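PDB 5JIP: cortical-lytic enzyme from Clostridium perfringens, which probably hydrolyses the peptidoglycan of the spore cortex during germination, as a muramidase of glycoside hydrolase family 25, and binds a magnesium ion. Local coordinates for residues 17-20 against 21-25; 94-97 against 98-102; 120-123 against 124-128; 151-154 against 155-159. One frame throughout, in Å; residues are numbered along the deposited sequence.

Contact 1 (17-20 against 21-25)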
loop_
_atom_site.group_PDB
_atom_site.type_symbol
_atom_site.label_atom_id
_atom_site.label_comp_id
_atom_site.label_asym_id
_atom_site.label_seq_id
_atom_site.Cartn_x
_atom_site.Cartn_y
_atom_site.Cartn_z
ATOM N N PRO A 17 -9.378 11.238 24.379
ATOM C CA PRO A 17 -9.714 12.655 24.469
ATOM C C PRO A 17 -8.770 13.519 23.651
ATOM O O PRO A 17 -7.674 13.105 23.269
ATOM C CB PRO A 17 -9.538 12.934 25.967
ATOM C CG PRO A 17 -8.340 12.072 26.317
ATOM C CD PRO A 17 -8.562 10.797 25.535
ATOM N N ASP A 18 -9.204 14.754 23.406
ATOM C CA ASP A 18 -8.239 15.792 23.075
ATOM C C ASP A 18 -8.291 16.868 24.150
ATOM O O ASP A 18 -9.344 17.128 24.754
ATOM C CB ASP A 18 -8.446 16.381 21.665
ATOM C CG ASP A 18 -9.841 16.933 21.447
ATOM O OD1 ASP A 18 -10.733 16.144 21.072
ATOM O OD2 ASP A 18 -10.034 18.153 21.635
ATOM N N LEU A 19 -7.117 17.449 24.406
ATOM C CA LEU A 19 -6.856 18.290 25.574
ATOM C C LEU A 19 -6.046 19.513 25.166
ATOM O O LEU A 19 -5.375 19.524 24.130
ATOM C CB LEU A 19 -6.065 17.529 26.654
ATOM C CG LEU A 19 -6.554 16.158 27.124
ATOM C CD1 LEU A 19 -5.483 15.490 28.000
ATOM C CD2 LEU A 19 -7.849 16.288 27.870
ATOM N N ASN A 20 -6.101 20.553 25.994
ATOM C CA ASN A 20 -5.220 21.696 25.816
ATOM C C ASN A 20 -4.986 22.335 27.182
ATOM O O ASN A 20 -5.336 21.765 28.215
ATOM C CB ASN A 20 -5.780 22.676 24.779
ATOM C CG ASN A 20 -7.129 23.267 25.174
ATOM O OD1 ASN A 20 -7.472 23.394 26.353
ATOM N ND2 ASN A 20 -7.911 23.607 24.169
ATOM N N GLU A 21 -4.361 23.514 27.186
ATOM C CA GLU A 21 -3.980 24.120 28.461
ATOM C C GLU A 21 -5.169 24.453 29.357
ATOM O O GLU A 21 -4.975 24.707 30.558
ATOM C CB GLU A 21 -3.164 25.374 28.194
ATOM C CG GLU A 21 -3.937 26.517 27.592
ATOM C CD GLU A 21 -3.031 27.683 27.289
ATOM O OE1 GLU A 21 -2.970 28.615 28.137
ATOM O OE2 GLU A 21 -2.355 27.644 26.237
ATOM N N PHE A 22 -6.384 24.449 28.821
ATOM C CA PHE A 22 -7.570 24.761 29.616
ATOM C C PHE A 22 -8.232 23.515 30.168
ATOM O O PHE A 22 -9.210 23.614 30.912
ATOM C CB PHE A 22 -8.558 25.599 28.767
ATOM C CG PHE A 22 -7.897 26.782 28.121
ATOM C CD1 PHE A 22 -7.343 27.779 28.909
ATOM C CD2 PHE A 22 -7.795 26.891 26.732
ATOM C CE1 PHE A 22 -6.710 28.842 28.334
ATOM C CE2 PHE A 22 -7.154 27.943 26.159
ATOM C CZ PHE A 22 -6.619 28.934 26.946
ATOM N N SER A 23 -7.710 22.343 29.842
ATOM C CA SER A 23 -8.219 21.119 30.426
ATOM C C SER A 23 -7.804 21.080 31.888
ATOM O O SER A 23 -6.642 21.328 32.207
ATOM C CB SER A 23 -7.642 19.922 29.687
ATOM O OG SER A 23 -8.005 19.973 28.330
ATOM N N ARG A 24 -8.742 20.818 32.774
ATOM C CA ARG A 24 -8.464 20.879 34.204
ATOM C C ARG A 24 -8.232 19.501 34.809
ATOM O O ARG A 24 -8.964 18.556 34.520
ATOM C CB ARG A 24 -9.622 21.557 34.924
ATOM C CG ARG A 24 -9.878 22.940 34.363
ATOM C CD ARG A 24 -10.868 23.737 35.199
ATOM N NE ARG A 24 -12.219 23.169 35.186
ATOM C CZ ARG A 24 -13.091 23.279 34.183
ATOM N NH1 ARG A 24 -14.297 22.728 34.312
ATOM N NH2 ARG A 24 -12.765 23.896 33.043
ATOM N N ASP A 25 -7.249 19.407 35.711
ATOM C CA ASP A 25 -7.105 18.228 36.561
ATOM C C ASP A 25 -6.872 16.971 35.719
ATOM O O ASP A 25 -7.605 15.996 35.814
ATOM C CB ASP A 25 -8.324 18.050 37.481
ATOM C CG ASP A 25 -8.592 19.295 38.338
ATOM O OD1 ASP A 25 -7.764 20.244 38.342
ATOM O OD2 ASP A 25 -9.651 19.353 38.998
#
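Asn20 is turned so that CG stands between its own backbone N and carbonyl carbon (chi1 62°), which swings Asn20 OD1 forward over the chain to Phe22 N, 2.9 Å away. In Ser23 the hydroxyl lies anti to the carbonyl carbon (chi1 -60°), and Ser23 OG reaches back to accept from Asn20 N at 3.1 Å. Between them Ser23 N donates to Asn20 O at 2.9 Å, from well above the carbonyl plane. This backbone bond closes a type I beta turn from Asn20 to Ser23; the bond from Phe22 N to OD1 adds an Asx turn at its first residue, and the serine hydroxyl ties its last residue back. The turn is placed where strand 15-19 of the barrel sheet ends and the chain heads toward helix 28-34. Asparagine suits the first position because its short amide can accept from the NH two residues on; serine suits the last because OG returns to the N-H at the start. Leu19 CB packs 3.5 Å from Ser23 OG. The Phe22 ring and the Asn20 amide have nearly perpendicular planes, and Glu21 CG covers one ring face. The Glu21 carboxylate forms a salt bridge with Arg41 of strand 38-44 and is hydrogen-bonded to Asn54.

Contact 2 (94-97 against 98-102); sequences DVLQ and QGFGD
Gln98 folds back on Asp94 one helical turn earlier, at the C-terminal end of helix 83-100, the helix that links strands 70-75 and 111-113 in a beta-alpha-beta unit of the TIM barrel. Gln98 CB lies 3.3 Å from Val95 O. Gln98 CG, anti to the carbonyl carbon, passes Asp94 O at 3.4 Å, and the chain then runs on extended, carrying CD alongside the aspartate. At the tip Gln98 NE2 donates to Asp94 OD1 over 3.1 Å in a fairly straight bond (164°). The carboxylate receives it from above its plane, whereas OD1 lies almost in the plane of the glutamine amide. Glutamine is long enough to span the i to i+4 spacing and ends in a donor for the acidic group, so this exposed side of the helix carries a polar link. The inner side is apolar: Leu96 CD2 meets the edge of the Phe100 ring at CE2, 4.0 Å away, and both residues pack on Ala72 of strand 70-75. In the last turn Gly99 N donates to Val95 O at 3.0 Å. The helix ends at Phe100, and Gly101 leaves helical geometry with a positive phi (118°), at which a CB would press against the preceding carbonyl oxygen. Gly101 N still donates to Gln97 O, at 2.7 Å. Gln97 O also accepts from a water at 2.9 Å, which gives its other proton to Asp102 OD1 at 3.0 Å.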
loop_
_atom_site.group_PDB
_atom_site.type_symbol
_atom_site.label_atom_id
_atom_site.label_comp_id
_atom_site.label_asym_id
_atom_site.label_seq_id
_atom_site.Cartn_x
_atom_site.Cartn_y
_atom_site.Cartn_z
ATOM N N ASP A 94 8.045 23.623 14.205
ATOM C CA ASP A 94 8.970 24.002 15.268
ATOM C C ASP A 94 8.420 23.603 16.632
ATOM O O ASP A 94 9.106 22.932 17.412
ATOM C CB ASP A 94 9.227 25.511 15.144
ATOM C CG ASP A 94 10.135 26.091 16.234
ATOM O OD1 ASP A 94 10.660 25.374 17.096
ATOM O OD2 ASP A 94 10.311 27.331 16.200
ATOM N N VAL A 95 7.158 23.951 16.918
ATOM C CA VAL A 95 6.591 23.641 18.238
ATOM C C VAL A 95 6.523 22.136 18.460
ATOM O O VAL A 95 6.857 21.644 19.542
ATOM C CB VAL A 95 5.213 24.297 18.402
ATOM C CG1 VAL A 95 4.517 23.884 19.717
ATOM C CG2 VAL A 95 5.370 25.782 18.359
ATOM N N LEU A 96 6.072 21.385 17.453
ATOM C CA LEU A 96 5.985 19.931 17.596
ATOM C C LEU A 96 7.301 19.348 18.073
ATOM O O LEU A 96 7.319 18.495 18.973
ATOM C CB LEU A 96 5.584 19.277 16.280
ATOM C CG LEU A 96 4.121 19.433 15.883
ATOM C CD1 LEU A 96 3.962 19.114 14.394
ATOM C CD2 LEU A 96 3.159 18.584 16.710
ATOM N N GLN A 97 8.415 19.776 17.461
ATOM C CA GLN A 97 9.717 19.251 17.853
ATOM C C GLN A 97 10.081 19.673 19.266
ATOM O O GLN A 97 10.754 18.920 19.984
ATOM C CB GLN A 97 10.779 19.699 16.866
ATOM C CG GLN A 97 10.578 19.097 15.512
ATOM C CD GLN A 97 11.537 19.630 14.489
ATOM O OE1 GLN A 97 12.589 19.056 14.252
ATOM N NE2 GLN A 97 11.164 20.723 13.854
ATOM N N GLN A 98 9.667 20.869 19.686
ATOM C CA GLN A 98 9.910 21.255 21.070
ATOM C C GLN A 98 9.230 20.282 22.024
ATOM O O GLN A 98 9.764 19.964 23.092
ATOM C CB GLN A 98 9.413 22.679 21.332
ATOM C CG GLN A 98 10.099 23.746 20.524
ATOM C CD GLN A 98 9.634 25.144 20.902
ATOM O OE1 GLN A 98 9.405 25.432 22.078
ATOM N NE2 GLN A 98 9.496 26.006 19.921
ATOM N N GLY A 99 8.047 19.800 21.657
ATOM C CA GLY A 99 7.297 18.919 22.504
ATOM C C GLY A 99 7.728 17.476 22.407
ATOM O O GLY A 99 7.773 16.776 23.413
ATOM N N PHE A 100 8.044 17.014 21.207
ATOM C CA PHE A 100 8.287 15.598 21.000
ATOM C C PHE A 100 9.742 15.244 20.729
ATOM O O PHE A 100 10.071 14.051 20.724
ATOM C CB PHE A 100 7.432 15.078 19.829
ATOM C CG PHE A 100 5.955 15.084 20.093
ATOM C CD1 PHE A 100 5.403 14.269 21.072
ATOM C CD2 PHE A 100 5.113 15.896 19.343
ATOM C CE1 PHE A 100 4.026 14.259 21.328
ATOM C CE2 PHE A 100 3.731 15.896 19.578
ATOM C CZ PHE A 100 3.179 15.057 20.582
ATOM N N GLY A 101 10.611 16.223 20.476
ATOM C CA GLY A 101 12.003 15.946 20.182
ATOM C C GLY A 101 12.409 16.403 18.802
ATOM O O GLY A 101 11.568 16.538 17.907
ATOM N N ASP A 102 13.702 16.649 18.611
ATOM C CA ASP A 102 14.181 17.071 17.303
ATOM C C ASP A 102 13.791 16.030 16.269
ATOM O O ASP A 102 13.929 14.828 16.502
ATOM C CB ASP A 102 15.696 17.277 17.324
ATOM C CG ASP A 102 16.111 18.524 18.091
ATOM O OD1 ASP A 102 15.271 19.434 18.284
ATOM O OD2 ASP A 102 17.292 18.603 18.493
HETATM O O HOH W 1 13.440 19.617 20.709
HETATM O O HOH W 2 14.431 21.057 15.657
#

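Contact 3 (120-123 against 124-128); sequences KSLT and TTELV
Thr123 and Glu126 exchange two hydrogen bonds. Glu126 N donates to Thr123 OG1 at 3.0 Å, and Thr123 N donates to Glu126 OE1 at 2.8 Å in a nearly straight line (172°), meeting the oxygen on its anti side and close to the carboxylate plane. The threonine hydroxyl is set for this by its first torsion (chi1 71°), which places OG1 between the backbone N and the carbonyl carbon and so over the first turn of the helix; the methyl Thr123 CG2 then comes to lie 3.4 Å from Glu126 OE1. In the glutamate the first torsion (chi1 -71°) sets Glu126 CG beside its own backbone N, 3.2 Å from Thr123 OG1, and the extended chain carries OE1 to Thr123 N. Such a reciprocal pair is a capping box. It stands at the start of helix 124-142, where the first amides lack acceptors from a preceding turn; a hydroxyl answers one of them, and the negative group probably sits favourably beside the helix's positive end. Leu127 N, the next amide, takes Thr123 O as its acceptor. Just outside the box, Leu122 CD1 and Leu127 CD1 meet at 4.3 Å: the residue before the cap and the fourth residue of the helix form a hydrophobic staple, fitting their leucine character and burial. A water joins Glu126 OE1, at 2.6 Å, to Ser121 O, at 3.0 Å. Further out, the Ser121 hydroxyl is bonded to Asp119, while Lys80 touches both Leu122 and Glu126.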
loop_
_atom_site.group_PDB
_atom_site.type_symbol
_atom_site.label_atom_id
_atom_site.label_comp_id
_atom_site.label_asym_id
_atom_site.label_seq_id
_atom_site.Cartn_x
_atom_site.Cartn_y
_atom_site.Cartn_z
ATOM N N LYS A 120 -18.262 35.725 6.231
ATOM C CA LYS A 120 -18.140 35.499 4.800
ATOM C C LYS A 120 -16.823 36.024 4.261
ATOM O O LYS A 120 -16.742 36.373 3.083
ATOM C CB LYS A 120 -19.320 36.132 4.071
ATOM C CG LYS A 120 -20.669 35.552 4.512
ATOM C CD LYS A 120 -21.545 35.198 3.306
ATOM C CE LYS A 120 -22.072 36.444 2.586
ATOM N NZ LYS A 120 -23.016 37.240 3.432
ATOM N N SER A 121 -15.777 36.078 5.102
ATOM C CA SER A 121 -14.575 36.802 4.707
ATOM C C SER A 121 -13.744 36.033 3.697
ATOM O O SER A 121 -12.981 36.655 2.946
ATOM C CB SER A 121 -13.725 37.152 5.933
ATOM O OG SER A 121 -13.357 35.993 6.652
ATOM N N LEU A 122 -13.889 34.711 3.624
ATOM C CA LEU A 122 -13.147 33.911 2.660
ATOM C C LEU A 122 -14.108 33.116 1.796
ATOM O O LEU A 122 -15.122 32.603 2.281
ATOM C CB LEU A 122 -12.166 32.942 3.342
ATOM C CG LEU A 122 -11.046 33.558 4.184
ATOM C CD1 LEU A 122 -10.185 32.449 4.787
ATOM C CD2 LEU A 122 -10.206 34.509 3.382
ATOM N N THR A 123 -13.787 33.025 0.508
ATOM C CA THR A 123 -14.478 32.077 -0.347
ATOM C C THR A 123 -14.018 30.652 -0.022
ATOM O O THR A 123 -12.972 30.428 0.597
ATOM C CB THR A 123 -14.215 32.384 -1.822
ATOM O OG1 THR A 123 -12.861 32.059 -2.135
ATOM C CG2 THR A 123 -14.433 33.846 -2.126
ATOM N N THR A 124 -14.825 29.681 -0.445
ATOM C CA THR A 124 -14.412 28.291 -0.314
ATOM C C THR A 124 -13.073 28.043 -1.002
ATOM O O THR A 124 -12.221 27.317 -0.474
ATOM C CB THR A 124 -15.494 27.393 -0.872
ATOM O OG1 THR A 124 -16.693 27.628 -0.135
ATOM C CG2 THR A 124 -15.083 25.910 -0.780
ATOM N N THR A 125 -12.856 28.642 -2.179
ATOM C CA THR A 125 -11.564 28.471 -2.844
ATOM C C THR A 125 -10.448 29.035 -1.984
ATOM O O THR A 125 -9.391 28.415 -1.830
ATOM C CB THR A 125 -11.564 29.145 -4.219
ATOM O OG1 THR A 125 -12.607 28.588 -5.034
ATOM C CG2 THR A 125 -10.211 28.965 -4.929
ATOM N N GLU A 126 -10.662 30.214 -1.406
ATOM C CA GLU A 126 -9.617 30.819 -0.598
ATOM C C GLU A 126 -9.328 29.984 0.648
ATOM O O GLU A 126 -8.158 29.792 1.009
ATOM C CB GLU A 126 -10.016 32.248 -0.223
ATOM C CG GLU A 126 -9.983 33.205 -1.404
ATOM C CD GLU A 126 -10.597 34.553 -1.108
ATOM O OE1 GLU A 126 -11.601 34.608 -0.360
ATOM O OE2 GLU A 126 -10.058 35.558 -1.635
ATOM N N LEU A 127 -10.370 29.488 1.317
ATOM C CA LEU A 127 -10.145 28.710 2.538
ATOM C C LEU A 127 -9.430 27.406 2.209
ATOM O O LEU A 127 -8.420 27.062 2.830
ATOM C CB LEU A 127 -11.461 28.432 3.246
ATOM C CG LEU A 127 -11.377 27.582 4.520
ATOM C CD1 LEU A 127 -10.524 28.263 5.557
ATOM C CD2 LEU A 127 -12.748 27.310 5.127
ATOM N N VAL A 128 -9.918 26.685 1.203
ATOM C CA VAL A 128 -9.317 25.406 0.860
ATOM C C VAL A 128 -7.892 25.604 0.348
ATOM O O VAL A 128 -7.003 24.828 0.689
ATOM C CB VAL A 128 -10.206 24.644 -0.148
ATOM C CG1 VAL A 128 -9.495 23.420 -0.699
ATOM C CG2 VAL A 128 -11.556 24.205 0.478
HETATM O O HOH W 3 -13.264 36.528 -0.028
#

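Contact 4 (151-154 against 155-159)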
loop_
_atom_site.group_PDB
_atom_site.type_symbol
_atom_site.label_atom_id
_atom_site.label_comp_id
_atom_site.label_asym_id
_atom_site.label_seq_id
_atom_site.Cartn_x
_atom_site.Cartn_y
_atom_site.Cartn_z
ATOM N N GLY A 151 -15.373 20.783 11.793
ATOM C CA GLY A 151 -16.716 20.381 12.139
ATOM C C GLY A 151 -17.629 20.213 10.928
ATOM O O GLY A 151 -17.415 20.808 9.875
ATOM N N LEU A 152 -18.666 19.387 11.112
ATOM C CA LEU A 152 -19.663 19.195 10.063
ATOM C C LEU A 152 -20.332 20.514 9.702
ATOM O O LEU A 152 -20.512 20.829 8.517
ATOM C CB LEU A 152 -20.704 18.167 10.520
ATOM C CG LEU A 152 -21.811 17.799 9.501
ATOM C CD1 LEU A 152 -21.195 17.299 8.215
ATOM C CD2 LEU A 152 -22.802 16.755 10.040
ATOM N N PHE A 153 -20.697 21.303 10.712
ATOM C CA PHE A 153 -21.301 22.610 10.454
ATOM C C PHE A 153 -20.393 23.479 9.596
ATOM O O PHE A 153 -20.836 24.074 8.599
ATOM C CB PHE A 153 -21.610 23.294 11.777
ATOM C CG PHE A 153 -22.182 24.668 11.625
ATOM C CD1 PHE A 153 -23.523 24.838 11.360
ATOM C CD2 PHE A 153 -21.378 25.790 11.742
ATOM C CE1 PHE A 153 -24.058 26.102 11.205
ATOM C CE2 PHE A 153 -21.911 27.051 11.591
ATOM C CZ PHE A 153 -23.251 27.203 11.329
ATOM N N PHE A 154 -19.113 23.548 9.968
ATOM C CA PHE A 154 -18.133 24.361 9.262
ATOM C C PHE A 154 -18.002 23.938 7.803
ATOM O O PHE A 154 -17.983 24.787 6.904
ATOM C CB PHE A 154 -16.788 24.252 9.986
ATOM C CG PHE A 154 -15.764 25.236 9.537
ATOM C CD1 PHE A 154 -15.730 26.499 10.087
ATOM C CD2 PHE A 154 -14.803 24.892 8.584
ATOM C CE1 PHE A 154 -14.785 27.417 9.685
ATOM C CE2 PHE A 154 -13.847 25.801 8.183
ATOM C CZ PHE A 154 -13.832 27.064 8.725
ATOM N N ILE A 155 -17.896 22.622 7.548
ATOM C CA ILE A 155 -17.851 22.129 6.176
ATOM C C ILE A 155 -19.065 22.648 5.418
ATOM O O ILE A 155 -18.953 23.102 4.279
ATOM C CB ILE A 155 -17.769 20.586 6.160
ATOM C CG1 ILE A 155 -16.385 20.122 6.650
ATOM C CG2 ILE A 155 -18.030 20.030 4.771
ATOM C CD1 ILE A 155 -16.282 18.623 6.878
ATOM N N GLY A 156 -20.234 22.630 6.064
ATOM C CA GLY A 156 -21.461 23.071 5.415
ATOM C C GLY A 156 -21.471 24.551 5.086
ATOM O O GLY A 156 -22.080 24.968 4.099
ATOM N N LEU A 157 -20.795 25.360 5.894
ATOM C CA LEU A 157 -20.674 26.781 5.591
ATOM C C LEU A 157 -19.879 27.025 4.325
ATOM O O LEU A 157 -20.009 28.083 3.703
ATOM C CB LEU A 157 -19.973 27.513 6.729
ATOM C CG LEU A 157 -20.753 27.927 7.946
ATOM C CD1 LEU A 157 -19.751 28.532 8.910
ATOM C CD2 LEU A 157 -21.826 28.931 7.578
ATOM N N TYR A 158 -18.993 26.106 3.979
ATOM C CA TYR A 158 -18.059 26.291 2.878
ATOM C C TYR A 158 -18.373 25.340 1.730
ATOM O O TYR A 158 -17.478 24.820 1.066
ATOM C CB TYR A 158 -16.631 26.124 3.371
ATOM C CG TYR A 158 -16.149 27.348 4.100
ATOM C CD1 TYR A 158 -15.663 28.443 3.399
ATOM C CD2 TYR A 158 -16.215 27.427 5.491
ATOM C CE1 TYR A 158 -15.232 29.576 4.055
ATOM C CE2 TYR A 158 -15.784 28.558 6.162
ATOM C CZ TYR A 158 -15.292 29.623 5.442
ATOM O OH TYR A 158 -14.853 30.748 6.084
ATOM N N ASP A 159 -19.665 25.100 1.502
ATOM C CA ASP A 159 -20.124 24.372 0.322
ATOM C C ASP A 159 -19.549 22.968 0.291
ATOM O O ASP A 159 -19.145 22.483 -0.766
ATOM C CB ASP A 159 -19.737 25.094 -0.975
ATOM C CG ASP A 159 -20.480 26.394 -1.178
ATOM O OD1 ASP A 159 -21.730 26.371 -1.200
ATOM O OD2 ASP A 159 -19.797 27.430 -1.331
#
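Phe154 and Tyr158 make the close-packed side of this short helix: Tyr158 CE2 lies over one face of the phenylalanine ring, toward its rim, 3.6 Å from Phe154 CZ. The rings are inclined at 43°, their centroids 5.0 Å apart, an oblique pairing. The tyrosine edge in turn lies 3.5 Å from Phe154 O by way of Tyr158 CD2, so one residue is met through both ring and backbone. Both rings also press on Leu127 of helix 124-142, and the Tyr158 hydroxyl is bonded to Pro117 O; an aromatic with a polar tip suits a buried place beside a carbonyl. Helix 152-157 lies in the crossover between strands 147-151 and 175-178, a beta-alpha-beta unit of the barrel. Its first turn begins at Gly151, the N-cap, where Gly151 O accepts from Ile155 N at 3.0 Å. On the exposed side the contact is thinner. Phe153, with CG anti to its backbone N (chi1 178°), brings CE2 3.7 Å from Leu157 CD1. Gly156 keeps the closely approached Phe153 carbonyl clear of a side chain. Tyr158 N bonds Phe154 O weakly, at 3.4 Å, and turns to Ile155 O at 3.0 Å as the helix ends.

How the contacts relate
All four contacts are local turns or helix ends within the family 25 TIM barrel, met in series along the chain. Only contacts 3 and 4 touch, with centres about 12 Å apart: Thr124 OG1 lies 3.2 Å from Tyr158 O, probably a weak hydrogen bond, and Leu127 CD2 packs 3.4 Å from Tyr158 CE2, so the capped start of helix 124-142 leans on the residues just after helix 152-157. Contact 2 stands apart: its centre is about 31 Å from those of contacts 3 and 4 and about 19 Å from that of contact 1. It lies nearest the magnesium site, the Phe100 side chain being about 10 Å from that of Met230. Contacts 1 and 4 each adjoin bound MES, probably from crystallisation.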